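PDB 2WAN: pullulanase from Bacillus acidopullulyticus, which hydrolyses alpha-1,6-glucosidic linkages in pullulan and, as is usual for pullulanases, probably at the branch points of amylopectin and related glucans. Local coordinates for residues D703-K711 against F844-V852; Q837-L845 against F854-H862. All blocks are in the same frame, centred on the assembly; numbering follows the deposited sequence. Where two conformers were deposited one is given.

Interaction 1: D703-K711 against F844-V852. With SO4 (sulfate ion), chain M.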
ATOM      1  N   ASP A 703     -29.094  -9.036   5.764  1.00 14.19           N
ATOM      2  CA  ASP A 703     -28.442 -10.199   6.346  1.00 16.11           C
ATOM      3  C   ASP A 703     -28.525 -10.122   7.871  1.00 16.09           C
ATOM      4  O   ASP A 703     -28.240  -9.082   8.438  1.00 15.10           O
ATOM      5  CB  ASP A 703     -26.990 -10.315   5.877  1.00 15.59           C
ATOM      6  CG  ASP A 703     -26.328 -11.588   6.369  1.00 20.90           C
ATOM      7  OD1 ASP A 703     -25.935 -11.655   7.551  1.00 17.25           O
ATOM      8  OD2 ASP A 703     -26.207 -12.527   5.563  1.00 22.93           O
ATOM      9  N   PRO A 704     -28.917 -11.231   8.539  1.00 15.10           N
ATOM     10  CA  PRO A 704     -29.135 -11.139   9.989  1.00 16.18           C
ATOM     11  C   PRO A 704     -27.936 -11.540  10.844  1.00 15.20           C
ATOM     12  O   PRO A 704     -28.042 -11.552  12.066  1.00 16.66           O
ATOM     13  CB  PRO A 704     -30.283 -12.140  10.219  1.00 17.23           C
ATOM     14  CG  PRO A 704     -29.993 -13.229   9.210  1.00 16.53           C
ATOM     15  CD  PRO A 704     -29.451 -12.491   7.976  1.00 16.54           C
ATOM     16  N   ASN A 705     -26.808 -11.853  10.217  1.00 14.86           N
ATOM     17  CA  ASN A 705     -25.688 -12.473  10.926  1.00 16.37           C
ATOM     18  C   ASN A 705     -24.464 -11.568  11.124  1.00 15.61           C
ATOM     19  O   ASN A 705     -23.371 -12.056  11.394  1.00 17.82           O
ATOM     20  CB  ASN A 705     -25.288 -13.768  10.219  1.00 15.78           C
ATOM     21  CG  ASN A 705     -26.419 -14.778  10.192  1.00 21.34           C
ATOM     22  OD1 ASN A 705     -27.086 -15.000  11.203  1.00 26.19           O
ATOM     23  ND2 ASN A 705     -26.671 -15.355   9.027  1.00 23.86           N
ATOM     24  N   GLN A 706     -24.670 -10.258  11.039  1.00 14.47           N
ATOM     25  CA  GLN A 706     -23.548  -9.308  11.086  1.00 14.99           C
ATOM     26  C   GLN A 706     -23.401  -8.438  12.338  1.00 14.91           C
ATOM     27  O   GLN A 706     -22.519  -7.576  12.378  1.00 11.97           O
ATOM     28  CB  GLN A 706     -23.591  -8.386   9.862  1.00 13.54           C
ATOM     29  CG  GLN A 706     -23.646  -9.096   8.522  1.00 12.27           C
ATOM     30  CD  GLN A 706     -22.577 -10.151   8.351  1.00 17.05           C
ATOM     31  OE1 GLN A 706     -21.407  -9.921   8.661  1.00 17.87           O
ATOM     32  NE2 GLN A 706     -22.967 -11.316   7.843  1.00 18.01           N
ATOM     33  N   VAL A 707     -24.242  -8.639  13.355  1.00 14.43           N
ATOM     34  CA  VAL A 707     -24.230  -7.758  14.537  1.00 13.82           C
ATOM     35  C   VAL A 707     -22.836  -7.664  15.191  1.00 14.76           C
ATOM     36  O   VAL A 707     -22.348  -6.567  15.464  1.00 15.48           O
ATOM     37  CB  VAL A 707     -25.305  -8.190  15.583  1.00 13.30           C
ATOM     38  CG1 VAL A 707     -25.086  -7.499  16.933  1.00 15.54           C
ATOM     39  CG2 VAL A 707     -26.693  -7.904  15.048  1.00 14.90           C
ATOM     40  N   ASP A 708     -22.182  -8.800  15.420  1.00 14.06           N
ATOM     41  CA  ASP A 708     -20.858  -8.774  16.061  1.00 15.71           C
ATOM     42  C   ASP A 708     -19.809  -8.065  15.211  1.00 14.23           C
ATOM     43  O   ASP A 708     -18.952  -7.361  15.754  1.00 13.75           O
ATOM     44  CB  ASP A 708     -20.371 -10.184  16.419  1.00 18.28           C
ATOM     45  CG  ASP A 708     -21.179 -10.811  17.542  1.00 24.54           C
ATOM     46  OD1 ASP A 708     -21.736 -10.073  18.386  1.00 25.20           O
ATOM     47  OD2 ASP A 708     -21.252 -12.054  17.574  1.00 32.26           O
ATOM     48  N   VAL A 709     -19.862  -8.276  13.896  1.00 14.59           N
ATOM     49  CA  VAL A 709     -18.954  -7.581  12.975  1.00 14.43           C
ATOM     50  C   VAL A 709     -19.169  -6.062  13.101  1.00 14.38           C
ATOM     51  O   VAL A 709     -18.215  -5.273  13.212  1.00 12.30           O
ATOM     52  CB  VAL A 709     -19.164  -8.058  11.520  1.00 15.03           C
ATOM     53  CG1 VAL A 709     -18.528  -7.112  10.535  1.00 13.15           C
ATOM     54  CG2 VAL A 709     -18.571  -9.459  11.337  1.00 16.87           C
ATOM     55  N   ILE A 710     -20.429  -5.655  13.120  1.00 12.84           N
ATOM     56  CA  ILE A 710     -20.747  -4.218  13.228  1.00 11.33           C
ATOM     57  C   ILE A 710     -20.308  -3.641  14.570  1.00 12.78           C
ATOM     58  O   ILE A 710     -19.766  -2.530  14.632  1.00 11.55           O
ATOM     59  CB  ILE A 710     -22.259  -3.947  12.963  1.00 11.10           C
ATOM     60  CG1 ILE A 710     -22.653  -4.358  11.526  1.00 11.34           C
ATOM     61  CG2 ILE A 710     -22.616  -2.478  13.226  1.00 12.42           C
ATOM     62  CD1 ILE A 710     -21.802  -3.733  10.383  1.00 15.12           C
ATOM     63  N   LYS A 711     -20.557  -4.374  15.656  1.00 10.73           N
ATOM     64  CA  LYS A 711     -20.083  -3.921  16.966  1.00 12.27           C
ATOM     65  C   LYS A 711     -18.565  -3.711  16.964  1.00 10.26           C
ATOM     66  O   LYS A 711     -18.065  -2.727  17.511  1.00 11.24           O
ATOM     67  CB  LYS A 711     -20.491  -4.922  18.052  1.00 11.78           C
ATOM     68  CG  LYS A 711     -21.997  -4.862  18.363  1.00 15.19           C
ATOM     69  CD  LYS A 711     -22.433  -6.002  19.278  1.00 17.66           C
ATOM     70  CE  LYS A 711     -22.126  -5.739  20.728  1.00 26.41           C
ATOM     71  NZ  LYS A 711     -22.974  -6.638  21.575  1.00 32.58           N
ATOM     72  N   PHE A 844     -22.293  -0.904  24.851  1.00 11.96           N
ATOM     73  CA  PHE A 844     -23.434  -1.404  24.088  1.00 12.00           C
ATOM     74  C   PHE A 844     -24.631  -1.635  25.011  1.00 14.63           C
ATOM     75  O   PHE A 844     -24.467  -2.111  26.137  1.00 14.01           O
ATOM     76  CB  PHE A 844     -23.049  -2.680  23.327  1.00 14.15           C
ATOM     77  CG  PHE A 844     -22.124  -2.420  22.179  1.00 13.93           C
ATOM     78  CD1 PHE A 844     -22.615  -1.857  21.001  1.00 13.66           C
ATOM     79  CD2 PHE A 844     -20.758  -2.682  22.292  1.00 13.40           C
ATOM     80  CE1 PHE A 844     -21.779  -1.568  19.937  1.00 11.28           C
ATOM     81  CE2 PHE A 844     -19.880  -2.401  21.220  1.00 14.25           C
ATOM     82  CZ  PHE A 844     -20.388  -1.847  20.032  1.00 10.60           C
ATOM     83  N   LEU A 845     -25.813  -1.264  24.522  1.00 10.07           N
ATOM     84  CA  LEU A 845     -27.068  -1.398  25.264  1.00 12.75           C
ATOM     85  C   LEU A 845     -27.842  -2.596  24.744  1.00 13.52           C
ATOM     86  O   LEU A 845     -27.845  -2.872  23.531  1.00 13.70           O
ATOM     87  CB  LEU A 845     -27.915  -0.134  25.112  1.00 13.10           C
ATOM     88  CG  LEU A 845     -27.305   1.217  25.530  1.00 13.89           C
ATOM     89  CD1 LEU A 845     -28.277   2.377  25.316  1.00 16.14           C
ATOM     90  CD2 LEU A 845     -26.840   1.181  26.994  1.00 17.52           C
ATOM     91  N   GLU A 846     -28.536  -3.300  25.643  1.00 15.22           N
ATOM     92  CA  GLU A 846     -29.388  -4.417  25.217  1.00 15.46           C
ATOM     93  C   GLU A 846     -30.445  -3.905  24.249  1.00 11.71           C
ATOM     94  O   GLU A 846     -31.100  -2.891  24.509  1.00 13.98           O
ATOM     95  CB  GLU A 846     -30.048  -5.101  26.432  1.00 16.42           C
ATOM     96  CG  GLU A 846     -30.977  -6.267  26.074  1.00 26.78           C
ATOM     97  CD  GLU A 846     -30.251  -7.567  25.785  1.00 44.80           C
ATOM     98  OE1 GLU A 846     -29.056  -7.689  26.143  1.00 52.03           O
ATOM     99  OE2 GLU A 846     -30.890  -8.477  25.204  1.00 50.37           O
ATOM    100  N   SER A 847     -30.573  -4.578  23.108  1.00 12.44           N
ATOM    101  CA  SER A 847     -31.547  -4.157  22.091  1.00 14.40           C
ATOM    102  C   SER A 847     -32.115  -5.389  21.366  1.00 14.59           C
ATOM    103  O   SER A 847     -31.587  -6.495  21.520  1.00 17.22           O
ATOM    104  CB  SER A 847     -30.888  -3.171  21.107  1.00 13.19           C
ATOM    105  OG  SER A 847     -29.880  -3.815  20.341  1.00 15.09           O
ATOM    106  N   PRO A 848     -33.189  -5.203  20.578  1.00 15.50           N
ATOM    107  CA  PRO A 848     -33.808  -6.351  19.902  1.00 15.50           C
ATOM    108  C   PRO A 848     -32.895  -7.059  18.904  1.00 17.51           C
ATOM    109  O   PRO A 848     -31.850  -6.525  18.483  1.00 14.85           O
ATOM    110  CB  PRO A 848     -35.010  -5.728  19.182  1.00 13.76           C
ATOM    111  CG  PRO A 848     -35.358  -4.545  20.015  1.00 12.35           C
ATOM    112  CD  PRO A 848     -34.012  -3.988  20.434  1.00 13.98           C
ATOM    113  N   THR A 849     -33.283  -8.282  18.548  1.00 16.25           N
ATOM    114  CA  THR A 849     -32.564  -9.065  17.558  1.00 15.06           C
ATOM    115  C   THR A 849     -32.237  -8.270  16.299  1.00 14.19           C
ATOM    116  O   THR A 849     -33.087  -7.565  15.745  1.00 13.39           O
ATOM    117  CB  THR A 849     -33.391 -10.299  17.160  1.00 17.27           C
ATOM    118  OG1 THR A 849     -33.690 -11.028  18.352  1.00 20.87           O
ATOM    119  CG2 THR A 849     -32.592 -11.196  16.208  1.00 19.40           C
ATOM    120  N   ASN A 850     -30.985  -8.405  15.863  1.00 13.79           N
ATOM    121  CA  ASN A 850     -30.506  -7.772  14.645  1.00 12.88           C
ATOM    122  C   ASN A 850     -30.575  -6.247  14.705  1.00 13.35           C
ATOM    123  O   ASN A 850     -30.930  -5.591  13.736  1.00 13.42           O
ATOM    124  CB  ASN A 850     -31.199  -8.299  13.380  1.00 15.23           C
ATOM    125  CG  ASN A 850     -30.380  -8.037  12.144  1.00 15.38           C
ATOM    126  OD1 ASN A 850     -29.152  -8.137  12.185  1.00 16.65           O
ATOM    127  ND2 ASN A 850     -31.032  -7.650  11.051  1.00 13.18           N
ATOM    128  N   THR A 851     -30.261  -5.691  15.869  1.00 13.26           N
ATOM    129  CA  THR A 851     -30.088  -4.235  15.984  1.00 11.65           C
ATOM    130  C   THR A 851     -28.835  -4.022  16.811  1.00 10.05           C
ATOM    131  O   THR A 851     -28.402  -4.930  17.522  1.00 11.75           O
ATOM    132  CB  THR A 851     -31.293  -3.523  16.680  1.00 12.88           C
ATOM    133  OG1 THR A 851     -31.393  -3.969  18.042  1.00 12.94           O
ATOM    134  CG2 THR A 851     -32.628  -3.774  15.934  1.00 12.97           C
ATOM    135  N   VAL A 852     -28.226  -2.838  16.665  1.00 10.27           N
ATOM    136  CA  VAL A 852     -27.035  -2.459  17.422  1.00 11.40           C
ATOM    137  C   VAL A 852     -27.322  -1.106  18.063  1.00 10.68           C
ATOM    138  O   VAL A 852     -27.674  -0.139  17.368  1.00 12.01           O
ATOM    139  CB  VAL A 852     -25.776  -2.364  16.510  1.00 11.29           C
ATOM    140  CG1 VAL A 852     -24.583  -1.777  17.272  1.00 11.90           C
ATOM    141  CG2 VAL A 852     -25.393  -3.738  15.981  1.00 15.00           C
TER
HETATM  142  S   SO4 M1933     -28.382 -10.430  17.506  1.00 56.99           S
HETATM  143  O1  SO4 M1933     -29.036  -9.128  17.631  1.00 56.95           O
HETATM  144  O2  SO4 M1933     -28.490 -10.909  16.130  1.00 58.63           O
HETATM  145  O3  SO4 M1933     -26.971 -10.315  17.875  1.00 57.79           O
HETATM  146  O4  SO4 M1933     -29.032 -11.372  18.417  1.00 59.67           O
HETATM  147  O   HOH W   1     -29.890  -6.785   8.243  1.00 12.26           O
HETATM  148  O   HOH W   2     -26.879  -8.523  10.741  1.00 15.59           O

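Interaction 2: Q837-L845 against F854-H862. With SO4 (sulfate ion), chain L.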
ATOM      1  N   GLN A 837      -9.973   5.414  25.977  1.00 15.62           N
ATOM      2  CA  GLN A 837     -11.144   6.286  25.979  1.00 14.02           C
ATOM      3  C   GLN A 837     -12.375   5.513  25.548  1.00 12.63           C
ATOM      4  O   GLN A 837     -13.429   5.674  26.147  1.00 12.30           O
ATOM      5  CB  GLN A 837     -11.008   7.457  25.000  1.00 16.15           C
ATOM      6  CG  GLN A 837     -10.401   8.707  25.538  1.00 19.85           C
ATOM      7  CD  GLN A 837     -10.488   9.820  24.511  1.00 24.74           C
ATOM      8  OE1 GLN A 837     -10.254   9.600  23.321  1.00 18.97           O
ATOM      9  NE2 GLN A 837     -10.851  11.010  24.959  1.00 21.28           N
ATOM     10  N   ILE A 838     -12.254   4.724  24.474  1.00 11.83           N
ATOM     11  CA  ILE A 838     -13.421   3.979  23.959  1.00 11.84           C
ATOM     12  C   ILE A 838     -13.908   2.950  24.997  1.00 13.11           C
ATOM     13  O   ILE A 838     -15.112   2.831  25.264  1.00 13.27           O
ATOM     14  CB  ILE A 838     -13.118   3.315  22.592  1.00 12.99           C
ATOM     15  CG1 ILE A 838     -12.807   4.396  21.531  1.00 13.50           C
ATOM     16  CG2 ILE A 838     -14.272   2.399  22.161  1.00 11.05           C
ATOM     17  CD1 ILE A 838     -12.189   3.864  20.209  1.00 12.57           C
ATOM     18  N   LYS A 839     -12.979   2.220  25.610  1.00 14.12           N
ATOM     19  CA  LYS A 839     -13.360   1.233  26.628  0.50 14.08           C
ATOM     20  C   LYS A 839     -14.009   1.925  27.836  1.00 15.18           C
ATOM     21  O   LYS A 839     -14.923   1.385  28.455  1.00 17.56           O
ATOM     22  CB  LYS A 839     -12.144   0.404  27.049  0.50 14.32           C
ATOM     23  CG  LYS A 839     -11.606  -0.496  25.938  0.50 16.88           C
ATOM     24  CD  LYS A 839     -10.199  -0.988  26.265  0.50 22.04           C
ATOM     25  CE  LYS A 839      -9.497  -1.538  25.035  0.50 22.83           C
ATOM     26  NZ  LYS A 839      -9.887  -2.935  24.716  0.50 25.80           N
ATOM     27  N   GLN A 840     -13.546   3.131  28.150  1.00 15.02           N
ATOM     28  CA  GLN A 840     -14.094   3.891  29.273  1.00 15.15           C
ATOM     29  C   GLN A 840     -15.493   4.434  28.990  1.00 15.53           C
ATOM     30  O   GLN A 840     -16.367   4.420  29.874  1.00 15.60           O
ATOM     31  CB  GLN A 840     -13.148   5.033  29.658  1.00 20.26           C
ATOM     32  CG  GLN A 840     -13.669   5.964  30.760  1.00 26.50           C
ATOM     33  CD  GLN A 840     -12.954   7.316  30.783  1.00 41.96           C
ATOM     34  OE1 GLN A 840     -11.733   7.393  30.625  1.00 46.18           O
ATOM     35  NE2 GLN A 840     -13.720   8.392  30.982  1.00 47.51           N
ATOM     36  N   ASN A 841     -15.717   4.909  27.761  1.00 13.00           N
ATOM     37  CA  ASN A 841     -16.892   5.754  27.492  1.00 12.14           C
ATOM     38  C   ASN A 841     -17.989   5.134  26.631  1.00 11.68           C
ATOM     39  O   ASN A 841     -19.106   5.657  26.595  1.00 13.15           O
ATOM     40  CB  ASN A 841     -16.479   7.076  26.818  1.00 14.35           C
ATOM     41  CG  ASN A 841     -15.625   7.954  27.699  1.00 16.37           C
ATOM     42  OD1 ASN A 841     -15.778   7.982  28.930  1.00 15.59           O
ATOM     43  ND2 ASN A 841     -14.727   8.718  27.062  1.00 17.52           N
ATOM     44  N   LEU A 842     -17.676   4.054  25.926  1.00 11.68           N
ATOM     45  CA  LEU A 842     -18.667   3.446  25.019  1.00 12.07           C
ATOM     46  C   LEU A 842     -19.159   2.116  25.582  1.00 12.36           C
ATOM     47  O   LEU A 842     -18.365   1.215  25.892  1.00 13.51           O
ATOM     48  CB  LEU A 842     -18.087   3.270  23.600  1.00 12.72           C
ATOM     49  CG  LEU A 842     -19.018   2.812  22.450  1.00 11.94           C
ATOM     50  CD1 LEU A 842     -18.399   3.146  21.073  1.00 13.14           C
ATOM     51  CD2 LEU A 842     -19.350   1.316  22.502  1.00 13.09           C
ATOM     52  N   THR A 843     -20.478   2.005  25.704  1.00 12.21           N
ATOM     53  CA  THR A 843     -21.125   0.791  26.189  0.50 12.90           C
ATOM     54  C   THR A 843     -22.231   0.378  25.205  1.00 12.66           C
ATOM     55  O   THR A 843     -23.033   1.224  24.809  1.00 14.82           O
ATOM     56  CB  THR A 843     -21.727   1.043  27.601  0.50 13.16           C
ATOM     57  OG1 THR A 843     -20.703   1.523  28.490  0.50 11.96           O
ATOM     58  CG2 THR A 843     -22.354  -0.225  28.181  0.50 12.22           C
ATOM     59  N   PHE A 844     -22.293  -0.904  24.851  1.00 11.96           N
ATOM     60  CA  PHE A 844     -23.434  -1.404  24.088  1.00 12.00           C
ATOM     61  C   PHE A 844     -24.631  -1.635  25.011  1.00 14.63           C
ATOM     62  O   PHE A 844     -24.467  -2.111  26.137  1.00 14.01           O
ATOM     63  CB  PHE A 844     -23.049  -2.680  23.327  1.00 14.15           C
ATOM     64  CG  PHE A 844     -22.124  -2.420  22.179  1.00 13.93           C
ATOM     65  CD1 PHE A 844     -22.615  -1.857  21.001  1.00 13.66           C
ATOM     66  CD2 PHE A 844     -20.758  -2.682  22.292  1.00 13.40           C
ATOM     67  CE1 PHE A 844     -21.779  -1.568  19.937  1.00 11.28           C
ATOM     68  CE2 PHE A 844     -19.880  -2.401  21.220  1.00 14.25           C
ATOM     69  CZ  PHE A 844     -20.388  -1.847  20.032  1.00 10.60           C
ATOM     70  N   LEU A 845     -25.813  -1.264  24.522  1.00 10.07           N
ATOM     71  CA  LEU A 845     -27.068  -1.398  25.264  1.00 12.75           C
ATOM     72  C   LEU A 845     -27.842  -2.596  24.744  1.00 13.52           C
ATOM     73  O   LEU A 845     -27.845  -2.872  23.531  1.00 13.70           O
ATOM     74  CB  LEU A 845     -27.915  -0.134  25.112  1.00 13.10           C
ATOM     75  CG  LEU A 845     -27.305   1.217  25.530  1.00 13.89           C
ATOM     76  CD1 LEU A 845     -28.277   2.377  25.316  1.00 16.14           C
ATOM     77  CD2 LEU A 845     -26.840   1.181  26.994  1.00 17.52           C
ATOM     78  N   PHE A 854     -25.755   1.675  21.148  1.00 10.77           N
ATOM     79  CA  PHE A 854     -24.664   2.005  22.075  1.00 10.97           C
ATOM     80  C   PHE A 854     -24.803   3.380  22.673  1.00  9.42           C
ATOM     81  O   PHE A 854     -25.535   4.222  22.145  1.00 10.13           O
ATOM     82  CB  PHE A 854     -23.279   1.829  21.426  1.00 11.53           C
ATOM     83  CG  PHE A 854     -23.055   2.680  20.208  1.00 10.77           C
ATOM     84  CD1 PHE A 854     -22.467   3.942  20.317  1.00 11.04           C
ATOM     85  CD2 PHE A 854     -23.422   2.214  18.943  1.00 12.68           C
ATOM     86  CE1 PHE A 854     -22.256   4.726  19.180  1.00 11.45           C
ATOM     87  CE2 PHE A 854     -23.207   2.988  17.801  1.00 11.87           C
ATOM     88  CZ  PHE A 854     -22.614   4.240  17.912  1.00  9.12           C
ATOM     89  N   GLU A 855     -24.074   3.606  23.767  1.00 11.21           N
ATOM     90  CA  GLU A 855     -24.096   4.877  24.465  1.00 11.66           C
ATOM     91  C   GLU A 855     -22.671   5.384  24.629  1.00 11.53           C
ATOM     92  O   GLU A 855     -21.757   4.615  24.992  1.00 12.51           O
ATOM     93  CB  GLU A 855     -24.760   4.716  25.842  1.00 11.89           C
ATOM     94  CG  GLU A 855     -24.963   6.043  26.571  1.00 10.86           C
ATOM     95  CD  GLU A 855     -25.596   5.864  27.963  1.00 15.60           C
ATOM     96  OE1 GLU A 855     -25.742   4.708  28.432  1.00 16.21           O
ATOM     97  OE2 GLU A 855     -25.960   6.889  28.572  1.00 13.52           O
ATOM     98  N   LEU A 856     -22.499   6.675  24.333  1.00  9.79           N
ATOM     99  CA  LEU A 856     -21.230   7.396  24.494  1.00 10.68           C
ATOM    100  C   LEU A 856     -21.426   8.249  25.733  1.00  9.45           C
ATOM    101  O   LEU A 856     -22.232   9.191  25.735  1.00 11.11           O
ATOM    102  CB  LEU A 856     -20.935   8.265  23.243  1.00  9.75           C
ATOM    103  CG  LEU A 856     -20.929   7.499  21.907  1.00 11.50           C
ATOM    104  CD1 LEU A 856     -20.725   8.422  20.705  1.00 11.79           C
ATOM    105  CD2 LEU A 856     -19.859   6.395  21.903  1.00 11.62           C
ATOM    106  N   LYS A 857     -20.720   7.900  26.814  1.00 10.20           N
ATOM    107  CA  LYS A 857     -20.987   8.506  28.119  1.00 11.50           C
ATOM    108  C   LYS A 857     -19.924   9.498  28.547  1.00 14.02           C
ATOM    109  O   LYS A 857     -18.832   9.509  27.999  1.00 12.96           O
ATOM    110  CB  LYS A 857     -21.058   7.418  29.195  1.00 13.07           C
ATOM    111  CG  LYS A 857     -22.102   6.337  28.906  1.00 16.43           C
ATOM    112  CD  LYS A 857     -21.847   5.110  29.798  1.00 23.40           C
ATOM    113  CE  LYS A 857     -20.518   4.452  29.418  1.00 34.99           C
ATOM    114  NZ  LYS A 857     -19.944   3.553  30.463  1.00 39.65           N
ATOM    115  N   ASN A 858     -20.254  10.281  29.571  1.00 14.79           N
ATOM    116  CA  ASN A 858     -19.249  11.029  30.341  1.00 18.83           C
ATOM    117  C   ASN A 858     -18.708  12.231  29.556  1.00 14.38           C
ATOM    118  O   ASN A 858     -17.537  12.535  29.687  1.00 14.88           O
ATOM    119  CB  ASN A 858     -18.031  10.136  30.745  1.00 19.14           C
ATOM    120  CG  ASN A 858     -18.413   8.827  31.454  1.00 25.74           C
ATOM    121  OD1 ASN A 858     -19.251   8.825  32.372  1.00 20.02           O
ATOM    122  ND2 ASN A 858     -17.760   7.697  31.043  1.00 16.13           N
ATOM    123  N   TYR A 859     -19.538  12.886  28.739  1.00 11.53           N
ATOM    124  CA  TYR A 859     -19.054  13.967  27.839  1.00 10.88           C
ATOM    125  C   TYR A 859     -17.810  13.480  27.082  1.00 10.80           C
ATOM    126  O   TYR A 859     -16.755  14.134  27.113  1.00 10.54           O
ATOM    127  CB  TYR A 859     -18.688  15.239  28.631  1.00 11.82           C
ATOM    128  CG  TYR A 859     -19.799  15.790  29.485  1.00 12.46           C
ATOM    129  CD1 TYR A 859     -20.841  16.496  28.913  1.00 14.29           C
ATOM    130  CD2 TYR A 859     -19.789  15.612  30.881  1.00 15.09           C
ATOM    131  CE1 TYR A 859     -21.883  16.988  29.688  1.00 16.48           C
ATOM    132  CE2 TYR A 859     -20.828  16.110  31.673  1.00 16.96           C
ATOM    133  CZ  TYR A 859     -21.861  16.803  31.068  1.00 15.47           C
ATOM    134  OH  TYR A 859     -22.893  17.318  31.814  1.00 17.88           O
ATOM    135  N   ALA A 860     -17.931  12.340  26.407  1.00 11.11           N
ATOM    136  CA  ALA A 860     -16.777  11.622  25.869  1.00 10.57           C
ATOM    137  C   ALA A 860     -15.896  12.508  24.987  1.00 11.13           C
ATOM    138  O   ALA A 860     -16.406  13.201  24.100  1.00 11.98           O
ATOM    139  CB  ALA A 860     -17.231  10.381  25.102  1.00 12.24           C
ATOM    140  N   ASN A 861     -14.582  12.512  25.259  1.00 12.74           N
ATOM    141  CA  ASN A 861     -13.644  13.301  24.428  1.00 11.37           C
ATOM    142  C   ASN A 861     -14.040  14.794  24.311  1.00 11.12           C
ATOM    143  O   ASN A 861     -13.892  15.417  23.249  1.00 10.73           O
ATOM    144  CB  ASN A 861     -13.525  12.649  23.037  1.00 11.52           C
ATOM    145  CG  ASN A 861     -12.298  13.113  22.255  1.00 13.69           C
ATOM    146  OD1 ASN A 861     -11.234  13.376  22.828  1.00 13.25           O
ATOM    147  ND2 ASN A 861     -12.439  13.184  20.925  1.00 12.97           N
ATOM    148  N   HIS A 862     -14.506  15.367  25.426  1.00 11.42           N
ATOM    149  CA  HIS A 862     -14.889  16.785  25.502  1.00 12.01           C
ATOM    150  C   HIS A 862     -16.114  17.139  24.645  1.00 11.54           C
ATOM    151  O   HIS A 862     -16.235  18.252  24.147  1.00 11.66           O
ATOM    152  CB  HIS A 862     -13.701  17.702  25.169  1.00 12.69           C
ATOM    153  CG  HIS A 862     -12.625  17.716  26.214  1.00 14.89           C
ATOM    154  ND1 HIS A 862     -12.664  16.933  27.345  1.00 25.95           N
ATOM    155  CD2 HIS A 862     -11.452  18.391  26.266  1.00 22.07           C
ATOM    156  CE1 HIS A 862     -11.577  17.148  28.067  1.00 24.24           C
ATOM    157  NE2 HIS A 862     -10.827  18.029  27.435  1.00 24.16           N
TER
HETATM  158  S   SO4 L1932     -12.429  11.877  28.245  1.00 40.54           S
HETATM  159  O1  SO4 L1932     -12.421  13.302  27.897  1.00 38.57           O
HETATM  160  O2  SO4 L1932     -11.076  11.335  28.068  1.00 36.46           O
HETATM  161  O3  SO4 L1932     -13.382  11.176  27.393  1.00 28.91           O
HETATM  162  O4  SO4 L1932     -12.827  11.688  29.639  1.00 46.33           O
HETATM  163  O   HOH W   3     -18.727   5.290  32.187  1.00 32.68           O

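Interaction 1: D703-K711 against F844-V852
K711 lays its aliphatic chain over one face of the F844 ring. Its CE sits 3.7 Å from the ring centroid, a CH-pi contact; the bend at chi3 (80°) brings K711 CE over the CG end of the F844 ring while K711 CB and CG lie near F844 CE1 and CZ. The ammonium group adds an off-centre cation-pi interaction, with K711 NZ 4.8 Å from the F844 centroid and 29° off its normal.

Earlier in the helix the contacts are apolar. V707 CG1 meets V852 CG2 at 3.9 Å, the two valines lying alongside with tips pointing opposite ways, and I710 CG2 touches the same V852 methyl.

Polar contacts across the segments run through solvent. One water donates to both D703 O and N850 OD1 (2.7 Å each) and accepts from Q706 N; a second joins D703 O to N850 ND2. A sulfate, probably from the crystallisation liquor, accepts a hydrogen bond from N850 N, 2.7 Å from its O1, and lies against V707.

The type II turn P848 to T851 belongs to the loop of a beta hairpin, here docked on helix 707-714 where the C-terminal all-beta domain, usual in alpha-amylase-family enzymes, meets the catalytic part.

Interaction 2: Q837-L845 against F854-H862
N841, at the end of helix 835-841, faces the 857-861 loop with its whole side chain. Its CB lies 3.8 Å from A860 CB and also near K857 O, which CG approaches as well. Chi1 of -65° sets CG beside the backbone N and turns the amide to that loop, where its oxygen and nitrogen find different partners. N841 OD1 receives a nearly straight bond from N858 ND2 (2.9 Å, 175° at the hydrogen), the donor tilted slightly from the carbonyl plane and the two amides turned 65° apart. N841 ND2 passes A860 CB and donates to O3 of a sulfate at 2.8 Å. The same O3 accepts from N861 N, and this anion, probably from the crystallisation liquor, is gripped on another oxygen by Q837 NE2.

Beyond N841 the chain enters an antiparallel beta hairpin, strand 842-844 with strand 852-856, at one edge of the C-terminal all-beta domain. T843 and E855 are a hydrogen-bonded antiparallel pair, T843 N bonding to E855 O and E855 N to T843 O (2.8 Å), and K857 N bonds to N841 O just past the strand. On one face, L842 CD1 and L856 CD2 pack side by side at 3.7 Å, while F854 CB comes against F844 CD1; V714 of helix 707-714 touches L842 and F854 there. On the other face, K857 bends at chi3 and sends NZ to T843 OG1 in a weak bond.

Q837 NE2 also reaches N861 OD1 at 3.2 Å, straight along its own N-H but above the N861 carbonyl plane, the amides almost perpendicular. Q837 OE1 accepts from T833 N, and N861 ND2 donates to P828 O. Were Q837 an alanine, N861 OD1 and the sulfate would probably lose this donor, and T833 N its side-chain acceptor.

How the interactions relate
The two contacts read one beta hairpin from its two ends: interaction 2 contains the paired strands and the helix-to-strand junction, whereas interaction 1 takes the connecting loop. Their centres are 18 Å apart. F844 is shared by both contacts: its ring meets the helix in interaction 1, and its backbone is paired with F854 in interaction 2. Helix 707-714, which falls in sequence between barrel strands 677-679 and 728-730, thus reaches both. The sulfates, like the acetate about 4 Å from the K711 side chain and about 4 Å from that of F844, probably come from the crystallisation liquor; nothing here places either contact in the active site. Both centres lie about 32 Å from the centre of the chain.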